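Local coordinates for nitrogenase molybdenum-iron protein beta chain (Clostridium pasteurianum, PDB 4WES) that forms, with the alpha chain, the molybdenum-iron component of nitrogenase and shares an [8Fe-7S] cluster with that chain in the reduction of dinitrogen to ammonia, at residues V143-T148 / T343-M348; A272-I277 / E294-L299; T252-K255 / P260-T263. All blocks are in the same frame, centred on the assembly; numbering follows the deposited sequence.

Interaction 1 (V143-T148 / T343-M348); sequences VGSHVT and TGTPGM
The hydroxyl of S145 is gripped from two sides of the contact: OG is hydrogen-bonded to T345 OG1 at 2.7 Å, where either oxygen could be the donor, and it also accepts from V147 N at 3.0 Å. The second bond makes S145 the N-cap of helix 146-161. With chi1 at 71°, OG sits between the backbone N and the carbonyl carbon, from where it can reach both partners. The cap is completed in return by T148, whose OG1 receives a straight bond from S145 N (2.9 Å, 167°). The pair thus forms a capping box. Parallel sheets flanked by helices build this NifD/NifK-type fold, and here the start of one helix meets the loop that follows strand 337-343 of a different sheet. S145 lies about 7 Å from C23, a ligand of the [8Fe-7S] cluster, side chain to side chain. In the loop, T343 OG1 closes an ST turn by accepting from T345 N, while T345 turns its own OG1 to S145. Y244 of helix 243-257 touches both V147 and T345. Beside the polar pair, P346 places CG and CD against the backbone of G144, with P346 CG 3.8 Å from G144 CA.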
loop_
_atom_site.group_PDB
_atom_site.type_symbol
_atom_site.label_atom_id
_atom_site.label_comp_id
_atom_site.label_asym_id
_atom_site.label_seq_id
_atom_site.Cartn_x
_atom_site.Cartn_y
_atom_site.Cartn_z
ATOM N N VAL B 143 28.613 18.460 -13.641
ATOM C CA VAL B 143 29.354 17.642 -12.712
ATOM C C VAL B 143 28.378 16.926 -11.791
ATOM O O VAL B 143 27.486 17.548 -11.187
ATOM C CB VAL B 143 30.327 18.491 -11.871
ATOM C CG1 VAL B 143 31.015 17.643 -10.813
ATOM C CG2 VAL B 143 31.322 19.213 -12.768
ATOM N N GLY B 144 28.519 15.627 -11.653
ATOM C CA GLY B 144 27.762 14.930 -10.612
ATOM C C GLY B 144 26.283 14.930 -10.864
ATOM O O GLY B 144 25.840 14.750 -12.005
ATOM N N SER B 145 25.518 15.084 -9.794
ATOM C CA SER B 145 24.073 15.041 -9.816
ATOM C C SER B 145 23.535 15.976 -8.746
ATOM O O SER B 145 24.263 16.688 -8.068
ATOM C CB SER B 145 23.557 13.636 -9.551
ATOM O OG SER B 145 23.788 13.303 -8.172
ATOM N N HIS B 146 22.211 15.932 -8.576
ATOM C CA HIS B 146 21.555 16.649 -7.490
ATOM C C HIS B 146 22.146 16.278 -6.132
ATOM O O HIS B 146 22.147 17.122 -5.208
ATOM C CB HIS B 146 20.046 16.370 -7.537
ATOM C CG HIS B 146 19.699 14.938 -7.374
ATOM N ND1 HIS B 146 19.896 14.000 -8.366
ATOM C CD2 HIS B 146 19.202 14.275 -6.304
ATOM C CE1 HIS B 146 19.540 12.824 -7.894
ATOM N NE2 HIS B 146 19.100 12.966 -6.655
ATOM N N VAL B 147 22.663 15.065 -5.954
ATOM C CA VAL B 147 23.299 14.697 -4.693
ATOM C C VAL B 147 24.531 15.577 -4.464
ATOM O O VAL B 147 24.780 16.082 -3.354
ATOM C CB VAL B 147 23.674 13.215 -4.703
ATOM C CG1 VAL B 147 24.512 12.848 -3.483
ATOM C CG2 VAL B 147 22.386 12.349 -4.798
ATOM N N THR B 148 25.326 15.758 -5.507
ATOM C CA THR B 148 26.515 16.603 -5.439
ATOM C C THR B 148 26.132 18.032 -5.133
ATOM O O THR B 148 26.847 18.745 -4.407
ATOM C CB THR B 148 27.257 16.531 -6.777
ATOM O OG1 THR B 148 27.129 15.236 -7.364
ATOM C CG2 THR B 148 28.711 16.893 -6.607
ATOM N N THR B 343 22.767 3.478 -10.030
ATOM C CA THR B 343 22.632 4.895 -9.740
ATOM C C THR B 343 23.050 5.700 -10.960
ATOM O O THR B 343 23.968 5.279 -11.682
ATOM C CB THR B 343 23.467 5.318 -8.513
ATOM O OG1 THR B 343 23.223 6.713 -8.245
ATOM C CG2 THR B 343 24.930 5.124 -8.679
ATOM N N GLY B 344 22.431 6.852 -11.147
ATOM C CA GLY B 344 22.899 7.797 -12.143
ATOM C C GLY B 344 24.028 8.687 -11.680
ATOM O O GLY B 344 24.644 9.375 -12.485
ATOM N N THR B 345 24.293 8.710 -10.377
ATOM C CA THR B 345 25.316 9.601 -9.827
ATOM C C THR B 345 26.687 8.940 -10.008
ATOM O O THR B 345 26.883 7.798 -9.630
ATOM C CB THR B 345 25.039 9.862 -8.355
ATOM O OG1 THR B 345 23.811 10.605 -8.227
ATOM C CG2 THR B 345 26.125 10.685 -7.726
ATOM N N PRO B 346 27.675 9.689 -10.557
ATOM C CA PRO B 346 28.990 9.105 -10.763
ATOM C C PRO B 346 29.729 8.874 -9.452
ATOM O O PRO B 346 29.423 9.494 -8.427
ATOM C CB PRO B 346 29.700 10.140 -11.613
ATOM C CG PRO B 346 29.006 11.403 -11.360
ATOM C CD PRO B 346 27.570 11.039 -11.105
ATOM N N GLY B 347 30.699 7.971 -9.514
ATOM C CA GLY B 347 31.590 7.703 -8.389
ATOM C C GLY B 347 31.826 6.218 -8.205
ATOM O O GLY B 347 30.919 5.413 -8.379
ATOM N N MET B 348 33.050 5.854 -7.827
ATOM C CA MET B 348 33.416 4.448 -7.666
ATOM C C MET B 348 32.938 3.822 -6.365
ATOM O O MET B 348 32.827 2.611 -6.268
ATOM C CB MET B 348 34.934 4.276 -7.748
ATOM C CG MET B 348 35.517 4.828 -9.035
ATOM S SD MET B 348 34.952 3.906 -10.475
ATOM C CE MET B 348 33.449 4.731 -10.980
#

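Interaction 2 (A272-I277 / E294-L299); sequences ATDEFI and EERGQL
D274 and R296 join the two arms of an antiparallel helical hairpin, in which helix 270-284 runs into helix 290-305 through a short connection. Their CA atoms, 8.7 Å apart, are the nearest across the two segments, and the ion pair is the sole close contact between 272-277 and 294-299. The salt bridge is a side-on, two-nitrogen grip. R296 NE donates to D274 OD1 at 2.8 Å, and R296 NH2 donates to D274 OD2 at 3.0 Å, each bond being close to 160° at the hydrogen. Carboxylate and guanidinium are nearly coplanar, with 22° between their planes, and both oxygens are met on the syn side. The arginine gets there by an extended chain: CG is anti to the backbone N and the stem stays straight as far as NE, so the group spans the gap and meets the aspartate at about a right angle.

Hydrogen bonds beyond the pair fix both ends further. D274 OD1 is also bonded to Y427 OH of helix 426-448, whose side chain touches R296 as well. On the other charge, R296 NH1 reaches the carbonyl oxygen of M514 of the alpha chain.

Van der Waals packing comes from the alpha chain: its P518 lies against D274 and its I515 against R296. The buried ion pair therefore lies at the alpha-beta interface. At the point where the arginine stem bends into its head, R296 CD comes within 3.4 Å of D274 OD1.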
loop_
_atom_site.group_PDB
_atom_site.type_symbol
_atom_site.label_atom_id
_atom_site.label_comp_id
_atom_site.label_asym_id
_atom_site.label_seq_id
_atom_site.Cartn_x
_atom_site.Cartn_y
_atom_site.Cartn_z
ATOM N N ALA B 272 22.873 -0.971 9.152
ATOM C CA ALA B 272 23.150 0.460 9.005
ATOM C C ALA B 272 22.521 1.268 10.157
ATOM O O ALA B 272 23.104 2.227 10.618
ATOM C CB ALA B 272 22.694 0.964 7.657
ATOM N N THR B 273 21.339 0.886 10.622
ATOM C CA THR B 273 20.791 1.556 11.807
ATOM C C THR B 273 21.610 1.188 13.044
ATOM O O THR B 273 21.943 2.069 13.852
ATOM C CB THR B 273 19.304 1.272 12.010
ATOM O OG1 THR B 273 18.596 1.667 10.824
ATOM C CG2 THR B 273 18.761 2.058 13.181
ATOM N N ASP B 274 21.943 -0.083 13.194
ATOM C CA ASP B 274 22.785 -0.511 14.308
ATOM C C ASP B 274 24.069 0.301 14.350
ATOM O O ASP B 274 24.522 0.715 15.425
ATOM C CB ASP B 274 23.142 -1.993 14.156
ATOM C CG ASP B 274 22.032 -2.973 14.517
ATOM O OD1 ASP B 274 20.948 -2.555 15.002
ATOM O OD2 ASP B 274 22.276 -4.185 14.284
ATOM N N GLU B 275 24.712 0.493 13.191
ATOM C CA GLU B 275 25.995 1.228 13.155
ATOM C C GLU B 275 25.826 2.685 13.595
ATOM O O GLU B 275 26.706 3.275 14.253
ATOM C CB GLU B 275 26.596 1.151 11.760
ATOM C CG GLU B 275 27.146 -0.243 11.464
ATOM C CD GLU B 275 27.147 -0.657 9.992
ATOM O OE1 GLU B 275 26.940 0.180 9.059
ATOM O OE2 GLU B 275 27.348 -1.894 9.765
ATOM N N PHE B 276 24.713 3.304 13.245
ATOM C CA PHE B 276 24.386 4.657 13.686
ATOM C C PHE B 276 24.179 4.700 15.192
ATOM O O PHE B 276 24.769 5.553 15.857
ATOM C CB PHE B 276 23.125 5.130 12.905
ATOM C CG PHE B 276 22.499 6.380 13.428
ATOM C CD1 PHE B 276 23.097 7.611 13.223
ATOM C CD2 PHE B 276 21.311 6.338 14.106
ATOM C CE1 PHE B 276 22.500 8.773 13.708
ATOM C CE2 PHE B 276 20.712 7.488 14.589
ATOM C CZ PHE B 276 21.320 8.707 14.404
ATOM N N ILE B 277 23.355 3.815 15.739
ATOM C CA ILE B 277 23.110 3.801 17.180
ATOM C C ILE B 277 24.421 3.531 17.937
ATOM O O ILE B 277 24.726 4.188 18.952
ATOM C CB ILE B 277 22.050 2.752 17.533
ATOM C CG1 ILE B 277 20.701 3.112 16.918
ATOM C CG2 ILE B 277 21.905 2.560 19.039
ATOM C CD1 ILE B 277 20.105 4.420 17.365
ATOM N N GLU B 294 13.383 -2.008 21.803
ATOM C CA GLU B 294 12.092 -2.624 21.432
ATOM C C GLU B 294 11.852 -2.475 19.929
ATOM O O GLU B 294 11.408 -3.424 19.276
ATOM C CB GLU B 294 10.931 -2.003 22.225
ATOM C CG GLU B 294 9.630 -2.704 21.955
ATOM C CD GLU B 294 8.395 -2.002 22.464
ATOM O OE1 GLU B 294 8.280 -0.773 22.305
ATOM O OE2 GLU B 294 7.496 -2.711 22.991
ATOM N N GLU B 295 12.074 -1.274 19.385
ATOM C CA GLU B 295 11.861 -1.039 17.948
ATOM C C GLU B 295 12.710 -1.987 17.086
ATOM O O GLU B 295 12.222 -2.573 16.112
ATOM C CB GLU B 295 12.232 0.387 17.569
ATOM C CG GLU B 295 11.515 1.504 18.243
ATOM C CD GLU B 295 12.153 2.912 18.128
ATOM O OE1 GLU B 295 12.981 3.163 17.239
ATOM O OE2 GLU B 295 11.755 3.814 18.977
ATOM N N ARG B 296 13.975 -2.137 17.457
ATOM C CA ARG B 296 14.841 -3.060 16.732
ATOM C C ARG B 296 14.273 -4.462 16.790
ATOM O O ARG B 296 14.233 -5.198 15.800
ATOM C CB ARG B 296 16.261 -3.018 17.266
ATOM C CG ARG B 296 17.201 -3.905 16.464
ATOM C CD ARG B 296 18.586 -3.896 17.080
ATOM N NE ARG B 296 19.584 -4.608 16.257
ATOM C CZ ARG B 296 19.712 -5.934 16.126
ATOM N NH1 ARG B 296 18.965 -6.774 16.850
ATOM N NH2 ARG B 296 20.603 -6.431 15.288
ATOM N N GLY B 297 13.859 -4.888 17.982
ATOM C CA GLY B 297 13.319 -6.215 18.122
ATOM C C GLY B 297 12.008 -6.448 17.409
ATOM O O GLY B 297 11.718 -7.572 17.005
ATOM N N GLN B 298 11.196 -5.398 17.260
ATOM C CA GLN B 298 10.001 -5.493 16.431
ATOM C C GLN B 298 10.392 -5.647 14.952
ATOM O O GLN B 298 9.740 -6.399 14.216
ATOM C CB GLN B 298 9.114 -4.261 16.605
ATOM C CG GLN B 298 8.437 -4.197 17.976
ATOM C CD GLN B 298 7.790 -2.853 18.205
ATOM O OE1 GLN B 298 8.373 -1.800 17.890
ATOM N NE2 GLN B 298 6.600 -2.868 18.734
ATOM N N LEU B 299 11.404 -4.917 14.511
ATOM C CA LEU B 299 11.882 -5.112 13.139
ATOM C C LEU B 299 12.358 -6.544 12.927
ATOM O O LEU B 299 11.967 -7.180 11.932
ATOM C CB LEU B 299 13.051 -4.147 12.878
ATOM C CG LEU B 299 13.761 -4.376 11.545
ATOM C CD1 LEU B 299 12.841 -4.277 10.334
ATOM C CD2 LEU B 299 14.965 -3.452 11.427
#

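Interaction 3 (T252-K255 / P260-T263); sequences TLEK and PFKT
E254 directs its carboxylate at the rim of the F261 ring. OE2 lies near the ring plane, 3.3 Å from CE1 and 3.6 Å from CD1, and the carboxylate stands almost upright to the ring, with 84° between the two planes. The oxygen therefore meets the C-H edge of the phenyl group and not its face, an arrangement that is probably favourable for an anion because the ring hydrogens carry a slight positive charge. The other oxygen, OE1, lies 4.0 Å from P260 CA and takes part in a water bridge. Water 1 donates to E254 OE1 at 2.5 Å and accepts from F261 N at 2.9 Å, so the carboxylate touches the phenylalanine ring with one oxygen and is linked to its backbone through the other.

Both residues belong to a beta-alpha-beta unit made of strand 237-241, helix 243-257 and strand 261-264. The glutamate lies near the end of the helix, and the phenylalanine opens the second strand of the unit, which is the outermost of its parallel sheet within this chain. An extended side chain brings the acid across: CG is anti to the backbone N (chi1 -176°), and the chain runs on straight beyond it. F261 turns its ring back to the helix, where it also rests on A250 and K251, and it touches T238 of the neighbouring strand.

Further out, backbone hydrogen bonds between P260 and T238, and between K262 and both T238 and S240, join this segment to strand 237-241. Elsewhere on the helix, T252 and L253 pack on V158 of helix 146-161.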
loop_
_atom_site.group_PDB
_atom_site.type_symbol
_atom_site.label_atom_id
_atom_site.label_comp_id
_atom_site.label_asym_id
_atom_site.label_seq_id
_atom_site.Cartn_x
_atom_site.Cartn_y
_atom_site.Cartn_z
ATOM N N THR B 252 34.992 19.611 5.437
ATOM C CA THR B 252 35.237 21.049 5.380
ATOM C C THR B 252 35.184 21.627 6.801
ATOM O O THR B 252 36.005 22.473 7.169
ATOM C CB THR B 252 34.226 21.745 4.442
ATOM O OG1 THR B 252 34.342 21.192 3.128
ATOM C CG2 THR B 252 34.468 23.248 4.344
ATOM N N LEU B 253 34.224 21.157 7.597
ATOM C CA LEU B 253 34.085 21.596 8.974
ATOM C C LEU B 253 35.284 21.160 9.823
ATOM O O LEU B 253 35.746 21.898 10.709
ATOM C CB LEU B 253 32.769 21.066 9.556
ATOM C CG LEU B 253 32.421 21.553 10.960
ATOM C CD1 LEU B 253 32.448 23.057 11.115
ATOM C CD2 LEU B 253 31.063 20.992 11.351
ATOM N N GLU B 254 35.802 19.949 9.567
ATOM C CA GLU B 254 36.993 19.506 10.265
ATOM C C GLU B 254 38.180 20.451 9.964
ATOM O O GLU B 254 38.921 20.874 10.872
ATOM C CB GLU B 254 37.353 18.061 9.915
ATOM C CG GLU B 254 38.550 17.547 10.726
ATOM C CD GLU B 254 39.026 16.165 10.342
ATOM O OE1 GLU B 254 39.400 15.409 11.267
ATOM O OE2 GLU B 254 39.031 15.838 9.125
ATOM N N LYS B 255 38.347 20.800 8.693
ATOM C CA LYS B 255 39.455 21.643 8.288
ATOM C C LYS B 255 39.298 23.048 8.867
ATOM O O LYS B 255 40.275 23.650 9.380
ATOM C CB LYS B 255 39.551 21.722 6.777
ATOM C CG LYS B 255 40.028 20.441 6.125
ATOM C CD LYS B 255 39.914 20.546 4.616
ATOM C CE LYS B 255 39.854 19.193 3.934
ATOM N NZ LYS B 255 41.063 18.383 4.224
ATOM N N PRO B 260 36.201 16.898 14.627
ATOM C CA PRO B 260 36.392 15.610 13.954
ATOM C C PRO B 260 35.094 15.060 13.397
ATOM O O PRO B 260 34.008 15.477 13.826
ATOM C CB PRO B 260 36.906 14.676 15.052
ATOM C CG PRO B 260 36.611 15.359 16.318
ATOM C CD PRO B 260 36.354 16.791 16.078
ATOM N N PHE B 261 35.187 14.138 12.443
ATOM C CA PHE B 261 33.983 13.555 11.895
ATOM C C PHE B 261 34.113 12.062 11.762
ATOM O O PHE B 261 35.204 11.509 11.703
ATOM C CB PHE B 261 33.595 14.213 10.559
ATOM C CG PHE B 261 34.458 13.822 9.397
ATOM C CD1 PHE B 261 35.698 14.405 9.202
ATOM C CD2 PHE B 261 34.027 12.856 8.496
ATOM C CE1 PHE B 261 36.472 14.051 8.127
ATOM C CE2 PHE B 261 34.807 12.489 7.425
ATOM C CZ PHE B 261 36.031 13.082 7.248
ATOM N N LYS B 262 32.950 11.423 11.656
ATOM C CA LYS B 262 32.833 10.001 11.347
ATOM C C LYS B 262 31.807 9.825 10.238
ATOM O O LYS B 262 30.723 10.400 10.310
ATOM C CB LYS B 262 32.387 9.253 12.598
ATOM C CG LYS B 262 32.261 7.753 12.517
ATOM C CD LYS B 262 32.169 7.146 13.911
ATOM C CE LYS B 262 31.951 5.633 13.879
ATOM N NZ LYS B 262 32.866 4.903 12.950
ATOM N N THR B 263 32.138 9.011 9.245
ATOM C CA THR B 263 31.247 8.738 8.143
ATOM C C THR B 263 30.478 7.456 8.438
ATOM O O THR B 263 31.066 6.461 8.854
ATOM C CB THR B 263 32.045 8.589 6.848
ATOM O OG1 THR B 263 32.727 9.813 6.579
ATOM C CG2 THR B 263 31.123 8.235 5.657
HETATM O O HOH W 1 37.972 13.401 11.900
#

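Overall arrangement
Interactions 1 and 2 are buried, whereas interaction 3 lies at the surface. Their chemistry differs accordingly: neutral hydroxyls and a helix cap near the cluster in interaction 1, a direct ion pair at the alpha-beta interface in interaction 2, and a carboxylate satisfied partly through water in interaction 3. Interactions 1 and 3 share neighbours, since helix 243-257 supplies one side of interaction 3 and touches interaction 1, while helix 146-161, which starts in interaction 1, packs on residues 252-255. Helix 270-284 of interaction 2 is the next element after strand 261-264. The centres lie about 21 to 29 Å apart, and both later contacts fall inside the loop closed by interaction 1.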